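Local coordinates for protein beta subunit of photoactivated adenylyl cyclase (Beggiatoa sp. PS, PDB 5M2A) that probably senses blue light through a flavin-binding BLUF domain and, in response, makes cyclic AMP with its adenylyl cyclase domain, at residues M4-L18 / D72-I86. Numbering follows the deposited sequence. Where two conformers were deposited one is given.
With FMN (flavin mononucleotide), chain F.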
loop_
_atom_site.group_PDB
_atom_site.type_symbol
_atom_site.label_atom_id
_atom_site.label_comp_id
_atom_site.label_asym_id
_atom_site.label_seq_id
_atom_site.Cartn_x
_atom_site.Cartn_y
_atom_site.Cartn_z
ATOM N N MET A 4 -21.611 -30.603 6.644
ATOM C CA MET A 4 -20.643 -29.634 7.148
ATOM C C MET A 4 -21.170 -28.206 7.011
ATOM O O MET A 4 -21.811 -27.867 6.017
ATOM C CB MET A 4 -19.308 -29.775 6.415
ATOM C CG MET A 4 -18.239 -28.805 6.889
ATOM S SD MET A 4 -16.673 -28.970 6.015
ATOM C CE MET A 4 -16.201 -30.632 6.488
ATOM N N MET A 5 -20.893 -27.370 8.009
ATOM C CA MET A 5 -21.381 -25.999 8.048
ATOM C C MET A 5 -20.233 -24.996 8.030
ATOM O O MET A 5 -19.111 -25.285 8.451
ATOM C CB MET A 5 -22.241 -25.758 9.292
ATOM C CG MET A 5 -23.543 -26.532 9.330
ATOM S SD MET A 5 -24.528 -26.022 10.750
ATOM C CE MET A 5 -23.473 -26.560 12.094
ATOM N N LYS A 6 -20.541 -23.795 7.546
ATOM C CA LYS A 6 -19.584 -22.697 7.519
ATOM C C LYS A 6 -20.257 -21.430 8.028
ATOM O O LYS A 6 -21.482 -21.352 8.145
ATOM C CB LYS A 6 -19.033 -22.460 6.109
ATOM C CG LYS A 6 -20.076 -21.926 5.150
ATOM C CD LYS A 6 -19.558 -21.861 3.730
ATOM C CE LYS A 6 -18.447 -20.845 3.586
ATOM N NZ LYS A 6 -17.908 -20.842 2.203
ATOM N N ARG A 7 -19.435 -20.428 8.326
ATOM C CA ARG A 7 -19.928 -19.136 8.778
ATOM C C ARG A 7 -19.097 -18.050 8.118
ATOM O O ARG A 7 -17.863 -18.096 8.158
ATOM C CB ARG A 7 -19.869 -19.022 10.303
ATOM C CG ARG A 7 -20.284 -17.671 10.860
ATOM C CD ARG A 7 -20.583 -17.768 12.349
ATOM N NE ARG A 7 -19.511 -18.432 13.082
ATOM C CZ ARG A 7 -19.635 -19.601 13.701
ATOM N NH1 ARG A 7 -20.796 -20.242 13.691
ATOM N NH2 ARG A 7 -18.598 -20.127 14.339
ATOM N N LEU A 8 -19.770 -17.085 7.502
ATOM C CA LEU A 8 -19.095 -15.965 6.872
ATOM C C LEU A 8 -19.601 -14.651 7.450
ATOM O O LEU A 8 -20.741 -14.537 7.906
ATOM C CB LEU A 8 -19.266 -15.989 5.344
ATOM C CG LEU A 8 -20.621 -15.838 4.648
ATOM C CD1 LEU A 8 -21.050 -14.378 4.550
ATOM C CD2 LEU A 8 -20.556 -16.458 3.259
ATOM N N VAL A 9 -18.732 -13.647 7.419
ATOM C CA VAL A 9 -19.070 -12.316 7.895
ATOM C C VAL A 9 -18.609 -11.340 6.833
ATOM O O VAL A 9 -17.514 -11.499 6.286
ATOM C CB VAL A 9 -18.405 -11.999 9.247
ATOM C CG1 VAL A 9 -18.873 -10.647 9.768
ATOM C CG2 VAL A 9 -18.691 -13.095 10.261
ATOM N N TYR A 10 -19.449 -10.358 6.521
ATOM C CA TYR A 10 -19.099 -9.368 5.518
ATOM C C TYR A 10 -19.626 -8.011 5.945
ATOM O O TYR A 10 -20.528 -7.901 6.779
ATOM C CB TYR A 10 -19.638 -9.744 4.120
ATOM C CG TYR A 10 -21.125 -9.553 3.925
ATOM C CD1 TYR A 10 -21.658 -8.307 3.607
ATOM C CD2 TYR A 10 -22.000 -10.625 4.046
ATOM C CE1 TYR A 10 -23.022 -8.132 3.433
ATOM C CE2 TYR A 10 -23.361 -10.460 3.870
ATOM C CZ TYR A 10 -23.869 -9.212 3.565
ATOM O OH TYR A 10 -25.225 -9.040 3.389
ATOM N N ILE A 11 -19.043 -6.973 5.351
ATOM C CA ILE A 11 -19.535 -5.614 5.489
ATOM C C ILE A 11 -19.847 -5.070 4.100
ATOM O O ILE A 11 -19.321 -5.535 3.083
ATOM C CB ILE A 11 -18.531 -4.707 6.213
ATOM C CG1 ILE A 11 -17.189 -4.734 5.489
ATOM C CG2 ILE A 11 -18.362 -5.158 7.641
ATOM C CD1 ILE A 11 -16.142 -3.879 6.153
ATOM N N SER A 12 -20.718 -4.070 4.068
ATOM C CA SER A 12 -21.117 -3.475 2.803
ATOM C C SER A 12 -21.576 -2.047 3.042
ATOM O O SER A 12 -21.869 -1.641 4.169
ATOM C CB SER A 12 -22.222 -4.289 2.127
ATOM O OG SER A 12 -23.444 -4.133 2.819
ATOM N N LYS A 13 -21.626 -1.288 1.953
ATOM C CA LYS A 13 -22.159 0.065 1.944
ATOM C C LYS A 13 -23.595 0.032 1.449
ATOM O O LYS A 13 -23.869 -0.498 0.370
ATOM C CB LYS A 13 -21.319 0.982 1.052
ATOM C CG LYS A 13 -21.774 2.428 1.050
ATOM C CD LYS A 13 -20.864 3.291 0.181
ATOM C CE LYS A 13 -21.325 4.734 0.154
ATOM N NZ LYS A 13 -20.449 5.598 -0.693
ATOM N N ILE A 14 -24.503 0.597 2.239
ATOM C CA ILE A 14 -25.901 0.680 1.838
ATOM C C ILE A 14 -26.023 1.613 0.642
ATOM O O ILE A 14 -25.546 2.754 0.674
ATOM C CB ILE A 14 -26.764 1.160 3.013
ATOM C CG1 ILE A 14 -26.483 0.304 4.251
ATOM C CG2 ILE A 14 -28.230 1.137 2.635
ATOM C CD1 ILE A 14 -27.207 0.772 5.498
ATOM N N SER A 15 -26.667 1.130 -0.421
ATOM C CA SER A 15 -26.833 1.922 -1.637
ATOM C C SER A 15 -27.808 3.066 -1.391
ATOM O O SER A 15 -28.976 2.834 -1.065
ATOM C CB SER A 15 -27.332 1.042 -2.780
ATOM O OG SER A 15 -26.373 0.065 -3.140
ATOM N N GLY A 16 -27.331 4.298 -1.558
ATOM C CA GLY A 16 -28.156 5.471 -1.337
ATOM C C GLY A 16 -28.707 5.509 0.075
ATOM O O GLY A 16 -28.103 5.001 1.027
ATOM N N HIS A 17 -29.878 6.122 0.218
ATOM C CA HIS A 17 -30.606 6.124 1.478
ATOM C C HIS A 17 -31.691 5.057 1.406
ATOM O O HIS A 17 -32.552 5.099 0.519
ATOM C CB HIS A 17 -31.215 7.495 1.772
ATOM C CG HIS A 17 -31.798 7.611 3.147
ATOM N ND1 HIS A 17 -32.971 6.986 3.514
ATOM C CD2 HIS A 17 -31.366 8.275 4.246
ATOM C CE1 HIS A 17 -33.238 7.262 4.779
ATOM N NE2 HIS A 17 -32.281 8.042 5.246
ATOM N N LEU A 18 -31.646 4.106 2.333
ATOM C CA LEU A 18 -32.553 2.968 2.348
ATOM C C LEU A 18 -33.552 3.133 3.485
ATOM O O LEU A 18 -33.160 3.361 4.633
ATOM C CB LEU A 18 -31.776 1.658 2.501
ATOM C CG LEU A 18 -32.348 0.413 1.824
ATOM C CD1 LEU A 18 -32.495 0.630 0.323
ATOM C CD2 LEU A 18 -31.464 -0.794 2.109
ATOM N N ASP A 72 -29.054 -5.108 -5.407
ATOM C CA ASP A 72 -28.945 -3.698 -5.769
ATOM C C ASP A 72 -28.854 -2.774 -4.562
ATOM O O ASP A 72 -28.484 -1.608 -4.723
ATOM C CB ASP A 72 -30.150 -3.274 -6.613
ATOM C CG ASP A 72 -29.989 -3.607 -8.081
ATOM O OD1 ASP A 72 -29.443 -2.763 -8.823
ATOM O OD2 ASP A 72 -30.416 -4.705 -8.496
ATOM N N ARG A 73 -29.198 -3.250 -3.371
ATOM C CA ARG A 73 -29.374 -2.373 -2.221
ATOM C C ARG A 73 -28.089 -2.124 -1.446
ATOM O O ARG A 73 -28.107 -1.360 -0.476
ATOM C CB ARG A 73 -30.453 -2.948 -1.294
ATOM C CG ARG A 73 -31.862 -2.826 -1.867
ATOM C CD ARG A 73 -32.879 -3.683 -1.111
ATOM N NE ARG A 73 -32.755 -5.099 -1.450
ATOM C CZ ARG A 73 -33.664 -6.023 -1.153
ATOM N NH1 ARG A 73 -34.773 -5.682 -0.512
ATOM N NH2 ARG A 73 -33.469 -7.288 -1.506
ATOM N N HIS A 74 -26.974 -2.728 -1.847
ATOM C CA HIS A 74 -25.708 -2.418 -1.200
ATOM C C HIS A 74 -24.570 -2.608 -2.194
ATOM O O HIS A 74 -24.742 -3.190 -3.270
ATOM C CB HIS A 74 -25.504 -3.255 0.076
ATOM C CG HIS A 74 -25.437 -4.733 -0.157
ATOM N ND1 HIS A 74 -24.911 -5.602 0.774
ATOM C CD2 HIS A 74 -25.828 -5.496 -1.204
ATOM C CE1 HIS A 74 -24.979 -6.837 0.311
ATOM N NE2 HIS A 74 -25.533 -6.801 -0.888
ATOM N N THR A 75 -23.404 -2.079 -1.830
ATOM C CA THR A 75 -22.255 -2.038 -2.722
ATOM C C THR A 75 -20.992 -2.072 -1.873
ATOM O O THR A 75 -21.055 -2.052 -0.642
ATOM C CB THR A 75 -22.296 -0.793 -3.616
ATOM O OG1 THR A 75 -21.275 -0.889 -4.619
ATOM C CG2 THR A 75 -22.063 0.459 -2.783
ATOM N N ASN A 76 -19.836 -2.108 -2.543
ATOM C CA ASN A 76 -18.535 -2.218 -1.875
ATOM C C ASN A 76 -18.560 -3.334 -0.834
ATOM O O ASN A 76 -18.263 -3.138 0.349
ATOM C CB ASN A 76 -18.115 -0.886 -1.250
ATOM C CG ASN A 76 -16.641 -0.859 -0.859
ATOM O OD1 ASN A 76 -16.221 -0.084 0.007
ATOM N ND2 ASN A 76 -15.851 -1.719 -1.491
ATOM N N ILE A 77 -18.928 -4.524 -1.288
ATOM C CA ILE A 77 -19.064 -5.669 -0.394
ATOM C C ILE A 77 -17.698 -6.301 -0.165
ATOM O O ILE A 77 -16.972 -6.612 -1.116
ATOM C CB ILE A 77 -20.058 -6.686 -0.972
ATOM C CG1 ILE A 77 -21.420 -6.020 -1.191
ATOM C CG2 ILE A 77 -20.168 -7.898 -0.050
ATOM C CD1 ILE A 77 -22.344 -6.811 -2.096
ATOM N N LEU A 78 -17.343 -6.497 1.104
ATOM C CA LEU A 78 -16.091 -7.150 1.464
ATOM C C LEU A 78 -16.391 -8.220 2.500
ATOM O O LEU A 78 -16.828 -7.912 3.615
ATOM C CB LEU A 78 -15.061 -6.150 1.991
ATOM C CG LEU A 78 -13.765 -6.775 2.514
ATOM C CD1 LEU A 78 -13.048 -7.537 1.416
ATOM C CD2 LEU A 78 -12.841 -5.729 3.123
ATOM N N CYS A 79 -16.166 -9.475 2.128
ATOM C CA CYS A 79 -16.238 -10.563 3.090
ATOM C C CYS A 79 -14.979 -10.551 3.948
ATOM O O CYS A 79 -13.861 -10.592 3.422
ATOM C CB CYS A 79 -16.393 -11.904 2.377
ATOM S SG CYS A 79 -16.529 -13.307 3.509
ATOM N N LEU A 80 -15.165 -10.498 5.269
ATOM C CA LEU A 80 -14.064 -10.313 6.207
ATOM C C LEU A 80 -13.544 -11.607 6.802
ATOM O O LEU A 80 -12.370 -11.678 7.182
ATOM C CB LEU A 80 -14.494 -9.404 7.360
ATOM C CG LEU A 80 -14.842 -7.966 7.010
ATOM C CD1 LEU A 80 -15.285 -7.266 8.275
ATOM C CD2 LEU A 80 -13.647 -7.270 6.383
ATOM N N LYS A 81 -14.384 -12.625 6.898
ATOM C CA LYS A 81 -13.980 -13.828 7.598
ATOM C C LYS A 81 -14.862 -14.966 7.126
ATOM O O LYS A 81 -16.066 -14.788 6.930
ATOM C CB LYS A 81 -14.086 -13.648 9.120
ATOM C CG LYS A 81 -13.809 -14.916 9.922
ATOM C CD LYS A 81 -14.223 -14.764 11.379
ATOM C CE LYS A 81 -13.165 -14.053 12.206
ATOM N NZ LYS A 81 -13.614 -13.855 13.618
ATOM N N THR A 82 -14.248 -16.124 6.930
ATOM C CA THR A 82 -14.977 -17.350 6.642
ATOM C C THR A 82 -14.434 -18.432 7.557
ATOM O O THR A 82 -13.230 -18.707 7.547
ATOM C CB THR A 82 -14.838 -17.755 5.173
ATOM O OG1 THR A 82 -15.326 -16.699 4.340
ATOM C CG2 THR A 82 -15.649 -18.997 4.893
ATOM N N GLU A 83 -15.316 -19.021 8.358
ATOM C CA GLU A 83 -14.976 -20.138 9.227
ATOM C C GLU A 83 -15.530 -21.410 8.604
ATOM O O GLU A 83 -16.732 -21.498 8.329
ATOM C CB GLU A 83 -15.544 -19.938 10.631
ATOM C CG GLU A 83 -14.934 -18.787 11.401
ATOM C CD GLU A 83 -15.678 -18.508 12.696
ATOM O OE1 GLU A 83 -16.509 -17.573 12.717
ATOM O OE2 GLU A 83 -15.445 -19.239 13.687
ATOM N N TYR A 84 -14.660 -22.385 8.371
ATOM C CA TYR A 84 -15.056 -23.641 7.758
ATOM C C TYR A 84 -15.188 -24.731 8.812
ATOM O O TYR A 84 -14.530 -24.693 9.856
ATOM C CB TYR A 84 -14.049 -24.066 6.688
ATOM C CG TYR A 84 -14.049 -23.174 5.466
ATOM C CD1 TYR A 84 -14.960 -23.377 4.438
ATOM C CD2 TYR A 84 -13.143 -22.129 5.343
ATOM C CE1 TYR A 84 -14.967 -22.569 3.319
ATOM C CE2 TYR A 84 -13.142 -21.315 4.225
ATOM C CZ TYR A 84 -14.056 -21.540 3.216
ATOM O OH TYR A 84 -14.066 -20.732 2.100
ATOM N N ASP A 85 -16.058 -25.699 8.525
ATOM C CA ASP A 85 -16.262 -26.870 9.377
ATOM C C ASP A 85 -16.568 -26.457 10.818
ATOM O O ASP A 85 -15.988 -26.969 11.779
ATOM C CB ASP A 85 -15.050 -27.802 9.314
ATOM C CG ASP A 85 -15.372 -29.220 9.761
ATOM O OD1 ASP A 85 -16.379 -29.418 10.472
ATOM O OD2 ASP A 85 -14.611 -30.141 9.397
ATOM N N ILE A 86 -17.494 -25.512 10.965
ATOM C CA ILE A 86 -17.846 -25.004 12.286
ATOM C C ILE A 86 -18.599 -26.074 13.062
ATOM O O ILE A 86 -19.390 -26.847 12.509
ATOM C CB ILE A 86 -18.669 -23.704 12.184
ATOM C CG1 ILE A 86 -19.999 -23.963 11.473
ATOM C CG2 ILE A 86 -17.876 -22.623 11.469
ATOM C CD1 ILE A 86 -21.076 -22.950 11.791
HETATM N N1 FMN F . -31.789 -12.927 1.351
HETATM C C2 FMN F . -31.883 -14.118 2.044
HETATM O O2 FMN F . -32.571 -15.032 1.602
HETATM N N3 FMN F . -31.195 -14.297 3.227
HETATM C C4 FMN F . -30.413 -13.276 3.725
HETATM O O4 FMN F . -29.800 -13.427 4.781
HETATM C C4A FMN F . -30.316 -12.079 3.036
HETATM N N5 FMN F . -29.534 -11.073 3.549
HETATM C C5A FMN F . -29.429 -9.883 2.877
HETATM C C6 FMN F . -28.635 -8.880 3.406
HETATM C C7 FMN F . -28.518 -7.670 2.739
HETATM C C7M FMN F . -27.655 -6.598 3.334
HETATM C C8 FMN F . -29.201 -7.468 1.542
HETATM C C8M FMN F . -29.083 -6.165 0.811
HETATM C C9 FMN F . -29.997 -8.479 1.010
HETATM C C9A FMN F . -30.111 -9.691 1.678
HETATM N N10 FMN F . -30.897 -10.699 1.157
HETATM C C10 FMN F . -31.006 -11.898 1.839
HETATM C "C1'" FMN F . -31.642 -10.457 -0.129
HETATM C "C2'" FMN F . -31.165 -11.302 -1.303
HETATM O "O2'" FMN F . -30.125 -10.625 -1.968
HETATM C "C3'" FMN F . -32.331 -11.506 -2.260
HETATM O "O3'" FMN F . -32.949 -10.258 -2.501
HETATM C "C4'" FMN F . -33.352 -12.465 -1.657
HETATM O "O4'" FMN F . -32.732 -13.701 -1.381
HETATM C "C5'" FMN F . -34.525 -12.699 -2.601
HETATM O "O5'" FMN F . -34.037 -13.252 -3.802
HETATM P P FMN F . -35.046 -13.844 -4.905
HETATM O O1P FMN F . -35.465 -15.225 -4.462
HETATM O O2P FMN F . -36.261 -12.946 -5.005
HETATM O O3P FMN F . -34.338 -13.913 -6.239
HETATM O O HOH W 1 -19.645 -28.309 9.920
#
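Arg7 and Glu83 form a hydrogen-bonded pair where strand 5-14 runs antiparallel to strand 77-83, their axes 4.4 Å apart at closest; a classic bulge sets Leu80 and Lys81 opposite Val9, and a second register shift precedes strand 74-75. A bend at chi3 (50°) of Arg7, after an extended start, turns its guanidinium alongside Glu83; NE meets Glu83 OE1 at 3.1 Å in a salt bridge near the guanidinium plane but above the carboxylate plane, the groups turned 70° apart. The Ile86 side chain crosses that of Arg7 at about a right angle, CG2 over one guanidinium face, toward its rim. NH1 is instead salt-bridged to Glu55, and an alanine at Arg7 would probably leave both glutamates without their shared counter-charge. Ser12 OG hydrogen-bonds His74 ND1 (2.9 Å) in the imidazole plane and backbone O of Ile68 NE2, which probably limits rotation of the ring between Ile77 CD1 and, opposite, flavin methyl C8M. Tyr10 OH, hydrogen-bonded to Gln52, lies 3.4 Å from FMN C6; Arg73 NH2, salt-bridged to flavin-binding Asp71, has O3' at its guanidinium edge. The Arg7-Glu83 pair and the flavin thus lie on opposite faces of the sheet, the flavin meeting imidazole and tyrosine hydroxyl.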